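PDB 3VSF: ricin B lectin from Clostridium thermocellum, which acts as an exo-beta-1,3-galactanase, probably releasing galactose from the ends of beta-1,3-galactan chains, and carries a ricin-type lectin module that binds galactose. Local coordinates for residues Ile412-Val415 / Lys416-Arg419; Thr438-Gly442 / Tyr443-Trp447. All blocks are in the same frame, centred on the assembly; numbering follows the deposited sequence.

Contact 1: Ile412-Val415 / Lys416-Arg419; sequences IVNV and KSGR
N414 and R419 close the turn through their backbones: N414 N donates to R419 O over 2.9 Å with an angle of 161° at the hydrogen. A second bond comes from the N414 side chain, whose OD1 accepts from S417 N at 3.1 Å, in the plane of the amide and on a lone pair. The torsion about CA-CB (chi1 -165°) swings the amide away from its own N and over the start of the turn, where OD1 meets the peptide N-H. Asparagine suits this place because its two ends do different work: while OD1 holds the turn from within, ND2 donates to S397 O in a neighbouring loop. S417 OG lies 3.4 Å from N414 OD1, a weak and unsettled bond at most, since Q436 OE1 is also near. Packing comes from V413, a branched residue suited to a strand; its CG1 lies 3.4 Å from G418 O and touches R419 O as well. Beyond the turn, K416 NZ reaches G379 O, and R419 binds V381 O through NE and E337 through NH1 in a salt bridge, E337 belonging to the last of the five propeller blades. In the ricin-type beta-trefoil this polar connecting turn leads from strand 409-414, in one sheet, to strand 420-423, in the other, which carries the galactose-binding residue D422.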
ATOM      1  N   ILE A 412      -8.011 -18.495  -7.047  1.00 61.32           N
ATOM      2  CA  ILE A 412      -9.302 -18.931  -6.537  1.00 58.12           C
ATOM      3  C   ILE A 412      -9.694 -18.066  -5.345  1.00 59.35           C
ATOM      4  O   ILE A 412      -9.181 -18.247  -4.242  1.00 59.16           O
ATOM      5  CB  ILE A 412      -9.278 -20.412  -6.121  1.00 58.34           C
ATOM      6  CG1 ILE A 412      -8.783 -21.280  -7.280  1.00 54.83           C
ATOM      7  CG2 ILE A 412     -10.659 -20.861  -5.667  1.00 60.61           C
ATOM      8  CD1 ILE A 412      -8.754 -22.760  -6.967  1.00 52.56           C
ATOM      9  N   VAL A 413     -10.601 -17.122  -5.575  1.00 61.32           N
ATOM     10  CA  VAL A 413     -10.971 -16.150  -4.554  1.00 62.75           C
ATOM     11  C   VAL A 413     -12.357 -16.424  -3.981  1.00 61.09           C
ATOM     12  O   VAL A 413     -13.312 -16.643  -4.722  1.00 61.30           O
ATOM     13  CB  VAL A 413     -10.940 -14.712  -5.112  1.00 61.32           C
ATOM     14  CG1 VAL A 413     -11.148 -13.702  -3.992  1.00 61.48           C
ATOM     15  CG2 VAL A 413      -9.628 -14.451  -5.832  1.00 60.24           C
ATOM     16  N   ASN A 414     -12.458 -16.408  -2.656  1.00 60.98           N
ATOM     17  CA  ASN A 414     -13.738 -16.594  -1.984  1.00 63.68           C
ATOM     18  C   ASN A 414     -14.636 -15.387  -2.217  1.00 66.63           C
ATOM     19  O   ASN A 414     -14.152 -14.264  -2.353  1.00 70.54           O
ATOM     20  CB  ASN A 414     -13.524 -16.822  -0.485  1.00 64.71           C
ATOM     21  CG  ASN A 414     -14.756 -17.377   0.205  1.00 67.43           C
ATOM     22  OD1 ASN A 414     -15.534 -16.636   0.804  1.00 67.79           O
ATOM     23  ND2 ASN A 414     -14.935 -18.691   0.126  1.00 62.94           N
ATOM     24  N   VAL A 415     -15.944 -15.614  -2.273  1.00 66.64           N
ATOM     25  CA  VAL A 415     -16.887 -14.529  -2.519  1.00 65.91           C
ATOM     26  C   VAL A 415     -17.247 -13.790  -1.234  1.00 66.81           C
ATOM     27  O   VAL A 415     -17.163 -12.562  -1.174  1.00 70.50           O
ATOM     28  CB  VAL A 415     -18.170 -15.031  -3.207  1.00 69.48           C
ATOM     29  CG1 VAL A 415     -19.218 -13.931  -3.241  1.00 69.35           C
ATOM     30  CG2 VAL A 415     -17.858 -15.523  -4.612  1.00 68.52           C
ATOM     31  N   LYS A 416     -17.645 -14.537  -0.210  1.00 67.00           N
ATOM     32  CA  LYS A 416     -18.004 -13.942   1.073  1.00 66.55           C
ATOM     33  C   LYS A 416     -16.843 -13.130   1.641  1.00 70.02           C
ATOM     34  O   LYS A 416     -17.047 -12.104   2.291  1.00 67.84           O
ATOM     35  CB  LYS A 416     -18.437 -15.021   2.067  1.00 63.60           C
ATOM     36  CG  LYS A 416     -18.913 -14.469   3.398  1.00 66.02           C
ATOM     37  CD  LYS A 416     -19.384 -15.575   4.326  1.00 67.55           C
ATOM     38  CE  LYS A 416     -19.825 -15.009   5.666  1.00 68.13           C
ATOM     39  NZ  LYS A 416     -20.343 -16.066   6.576  1.00 73.12           N
ATOM     40  N   SER A 417     -15.625 -13.598   1.391  1.00 69.85           N
ATOM     41  CA  SER A 417     -14.422 -12.876   1.786  1.00 68.60           C
ATOM     42  C   SER A 417     -13.462 -12.811   0.606  1.00 67.40           C
ATOM     43  O   SER A 417     -13.187 -13.826  -0.032  1.00 71.87           O
ATOM     44  CB  SER A 417     -13.747 -13.558   2.979  1.00 65.47           C
ATOM     45  OG  SER A 417     -13.337 -14.872   2.646  1.00 67.14           O
ATOM     46  N   GLY A 418     -12.953 -11.618   0.318  1.00 62.99           N
ATOM     47  CA  GLY A 418     -12.095 -11.413  -0.836  1.00 66.78           C
ATOM     48  C   GLY A 418     -10.749 -12.108  -0.750  1.00 65.73           C
ATOM     49  O   GLY A 418      -9.846 -11.826  -1.539  1.00 64.35           O
ATOM     50  N   ARG A 419     -10.614 -13.021   0.206  1.00 59.56           N
ATOM     51  CA  ARG A 419      -9.360 -13.732   0.414  1.00 54.60           C
ATOM     52  C   ARG A 419      -9.176 -14.845  -0.612  1.00 54.76           C
ATOM     53  O   ARG A 419     -10.148 -15.371  -1.151  1.00 58.94           O
ATOM     54  CB  ARG A 419      -9.298 -14.288   1.836  1.00 56.65           C
ATOM     55  CG  ARG A 419      -9.661 -13.256   2.889  1.00 57.86           C
ATOM     56  CD  ARG A 419      -9.387 -13.753   4.296  1.00 61.01           C
ATOM     57  NE  ARG A 419      -9.790 -12.766   5.293  1.00 63.25           N
ATOM     58  CZ  ARG A 419      -9.066 -11.702   5.624  1.00 64.78           C
ATOM     59  NH1 ARG A 419      -7.896 -11.485   5.038  1.00 63.71           N
ATOM     60  NH2 ARG A 419      -9.512 -10.853   6.541  1.00 63.84           N
TER

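Contact 2: Thr438-Gly442 / Tyr443-Trp447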
ATOM      1  N   THR A 438      -4.938 -13.335   2.619  1.00 58.15           N
ATOM      2  CA  THR A 438      -4.877 -12.089   1.868  1.00 54.14           C
ATOM      3  C   THR A 438      -4.053 -12.291   0.604  1.00 52.51           C
ATOM      4  O   THR A 438      -3.020 -12.960   0.630  1.00 54.95           O
ATOM      5  CB  THR A 438      -4.239 -10.970   2.706  1.00 59.12           C
ATOM      6  OG1 THR A 438      -2.814 -11.031   2.585  1.00 62.54           O
ATOM      7  CG2 THR A 438      -4.623 -11.120   4.169  1.00 58.24           C
ATOM      8  N   SER A 439      -4.511 -11.722  -0.505  1.00 51.46           N
ATOM      9  CA  SER A 439      -3.790 -11.843  -1.765  1.00 54.10           C
ATOM     10  C   SER A 439      -2.428 -11.165  -1.658  1.00 57.13           C
ATOM     11  O   SER A 439      -2.330 -10.023  -1.213  1.00 55.54           O
ATOM     12  CB  SER A 439      -4.598 -11.233  -2.912  1.00 54.77           C
ATOM     13  OG  SER A 439      -3.931 -11.404  -4.150  1.00 57.82           O
ATOM     14  N   ASN A 440      -1.379 -11.875  -2.062  1.00 54.40           N
ATOM     15  CA  ASN A 440      -0.024 -11.340  -1.968  1.00 53.38           C
ATOM     16  C   ASN A 440       0.866 -11.752  -3.137  1.00 55.31           C
ATOM     17  O   ASN A 440       2.094 -11.724  -3.033  1.00 53.91           O
ATOM     18  CB  ASN A 440       0.622 -11.741  -0.641  1.00 54.31           C
ATOM     19  CG  ASN A 440       0.668 -13.243  -0.444  1.00 52.86           C
ATOM     20  OD1 ASN A 440       0.763 -14.006  -1.405  1.00 50.47           O
ATOM     21  ND2 ASN A 440       0.596 -13.675   0.809  1.00 52.25           N
ATOM     22  N   GLY A 441       0.241 -12.137  -4.244  1.00 55.03           N
ATOM     23  CA  GLY A 441       0.965 -12.482  -5.454  1.00 50.23           C
ATOM     24  C   GLY A 441       1.859 -13.699  -5.314  1.00 51.90           C
ATOM     25  O   GLY A 441       2.612 -14.033  -6.229  1.00 51.48           O
ATOM     26  N   GLY A 442       1.779 -14.365  -4.166  1.00 51.13           N
ATOM     27  CA  GLY A 442       2.579 -15.550  -3.920  1.00 53.07           C
ATOM     28  C   GLY A 442       2.167 -16.709  -4.807  1.00 57.28           C
ATOM     29  O   GLY A 442       0.993 -16.851  -5.149  1.00 55.61           O
ATOM     30  N   TYR A 443       3.136 -17.538  -5.184  1.00 58.73           N
ATOM     31  CA  TYR A 443       2.861 -18.693  -6.032  1.00 59.30           C
ATOM     32  C   TYR A 443       1.962 -19.709  -5.336  1.00 59.64           C
ATOM     33  O   TYR A 443       1.280 -20.496  -5.990  1.00 60.73           O
ATOM     34  CB  TYR A 443       4.163 -19.359  -6.484  1.00 65.81           C
ATOM     35  CG  TYR A 443       4.773 -18.728  -7.714  1.00 69.02           C
ATOM     36  CD1 TYR A 443       4.082 -17.761  -8.435  1.00 69.35           C
ATOM     37  CD2 TYR A 443       6.031 -19.106  -8.163  1.00 72.16           C
ATOM     38  CE1 TYR A 443       4.631 -17.183  -9.563  1.00 72.67           C
ATOM     39  CE2 TYR A 443       6.588 -18.533  -9.291  1.00 76.83           C
ATOM     40  CZ  TYR A 443       5.884 -17.573  -9.987  1.00 77.71           C
ATOM     41  OH  TYR A 443       6.432 -16.999 -11.112  1.00 80.91           O
ATOM     42  N   ASN A 444       1.963 -19.687  -4.007  1.00 56.45           N
ATOM     43  CA  ASN A 444       1.112 -20.580  -3.235  1.00 53.80           C
ATOM     44  C   ASN A 444      -0.351 -20.150  -3.284  1.00 53.76           C
ATOM     45  O   ASN A 444      -1.186 -20.670  -2.545  1.00 56.71           O
ATOM     46  CB  ASN A 444       1.594 -20.672  -1.785  1.00 55.88           C
ATOM     47  CG  ASN A 444       1.552 -19.336  -1.071  1.00 57.59           C
ATOM     48  OD1 ASN A 444       1.718 -18.283  -1.685  1.00 58.01           O
ATOM     49  ND2 ASN A 444       1.329 -19.374   0.238  1.00 58.47           N
ATOM     50  N   GLN A 445      -0.649 -19.194  -4.158  1.00 52.60           N
ATOM     51  CA  GLN A 445      -2.016 -18.728  -4.359  1.00 50.71           C
ATOM     52  C   GLN A 445      -2.411 -18.850  -5.826  1.00 54.04           C
ATOM     53  O   GLN A 445      -3.501 -18.439  -6.224  1.00 56.91           O
ATOM     54  CB  GLN A 445      -2.171 -17.281  -3.885  1.00 50.56           C
ATOM     55  CG  GLN A 445      -1.886 -17.082  -2.406  1.00 52.41           C
ATOM     56  CD  GLN A 445      -2.199 -15.677  -1.929  1.00 53.09           C
ATOM     57  OE1 GLN A 445      -2.512 -14.794  -2.727  1.00 56.87           O
ATOM     58  NE2 GLN A 445      -2.121 -15.465  -0.620  1.00 51.33           N
ATOM     59  N   HIS A 446      -1.511 -19.417  -6.625  1.00 51.46           N
ATOM     60  CA  HIS A 446      -1.777 -19.649  -8.040  1.00 57.21           C
ATOM     61  C   HIS A 446      -2.105 -21.117  -8.292  1.00 60.04           C
ATOM     62  O   HIS A 446      -1.388 -22.009  -7.838  1.00 59.74           O
ATOM     63  CB  HIS A 446      -0.580 -19.220  -8.889  1.00 59.91           C
ATOM     64  CG  HIS A 446      -0.305 -17.750  -8.845  1.00 61.42           C
ATOM     65  ND1 HIS A 446       0.756 -17.171  -9.507  1.00 61.69           N
ATOM     66  CD2 HIS A 446      -0.955 -16.740  -8.221  1.00 58.19           C
ATOM     67  CE1 HIS A 446       0.749 -15.867  -9.290  1.00 62.04           C
ATOM     68  NE2 HIS A 446      -0.279 -15.580  -8.513  1.00 57.83           N
ATOM     69  N   TRP A 447      -3.189 -21.362  -9.020  1.00 61.34           N
ATOM     70  CA  TRP A 447      -3.662 -22.723  -9.252  1.00 61.29           C
ATOM     71  C   TRP A 447      -3.885 -23.012 -10.731  1.00 64.09           C
ATOM     72  O   TRP A 447      -4.482 -22.207 -11.446  1.00 65.74           O
ATOM     73  CB  TRP A 447      -4.960 -22.964  -8.479  1.00 57.37           C
ATOM     74  CG  TRP A 447      -4.827 -22.733  -7.009  1.00 55.56           C
ATOM     75  CD1 TRP A 447      -5.093 -21.579  -6.334  1.00 53.17           C
ATOM     76  CD2 TRP A 447      -4.389 -23.680  -6.030  1.00 55.32           C
ATOM     77  NE1 TRP A 447      -4.850 -21.749  -4.993  1.00 53.28           N
ATOM     78  CE2 TRP A 447      -4.416 -23.032  -4.780  1.00 56.15           C
ATOM     79  CE3 TRP A 447      -3.976 -25.016  -6.087  1.00 53.96           C
ATOM     80  CZ2 TRP A 447      -4.047 -23.671  -3.598  1.00 56.42           C
ATOM     81  CZ3 TRP A 447      -3.610 -25.648  -4.914  1.00 51.88           C
ATOM     82  CH2 TRP A 447      -3.650 -24.977  -3.687  1.00 52.29           C
TER
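Q445 meets the chain of T438-N440 with both ends of its amide. NE2 donates to T438 O over 2.9 Å, nearly straight at 169°, with the acceptor in the glutamine's amide plane but NE2 itself above the plane of the T438 carbonyl. OE1 accepts from N440 N at 3.2 Å, the donor tilted from the amide plane. The side chain is extended beyond CG (chi2 -173°), and this length carries the amide across the loop. Close by, the N440 amide lies almost parallel to it, the two planes 16° apart. Q445 and W447 form the Q-x-W signature of ricin-type beta-trefoils, in which the glutamine braces a sugar-binding loop and the tryptophan enters the core, here against L434 and I459. NE2 also donates to D422, so Q445 stands behind two galactose-binding residues, D422 and N440, though this chain holds no galactose. N440 OD1 takes the N-H of G442 at 3.0 Å, an Asx turn; G441 fits the positive phi within it. G442 O then accepts from Q445 N at 3.0 Å in the 3-10 turn, and lies over one face of the H446 ring, whose ND1 bonds R462. N444, also galactose-binding, is positioned by ND2 donating to V423 O.

Contact 1 comes first along the chain and contact 2 follows, with strands 420-423 and 432-437 between them; their centres are about 13 Å apart in the beta-trefoil module. Strand 409-414 of contact 1 pairs antiparallel with strand 447-453, so it meets the end of contact 2 in one sheet, while the rest of both is loop or turn. They also touch directly: I412 CG1 packs 3.8 Å from W447 CD1, and R419 NH1 lies 3.4 Å from T438 CG2. Contact 2 supplies the galactose-binding N440 and N444, whereas contact 1 lies beside the site and leads into the strand carrying D422, on a side that faces the propeller, where R419 reaches E337.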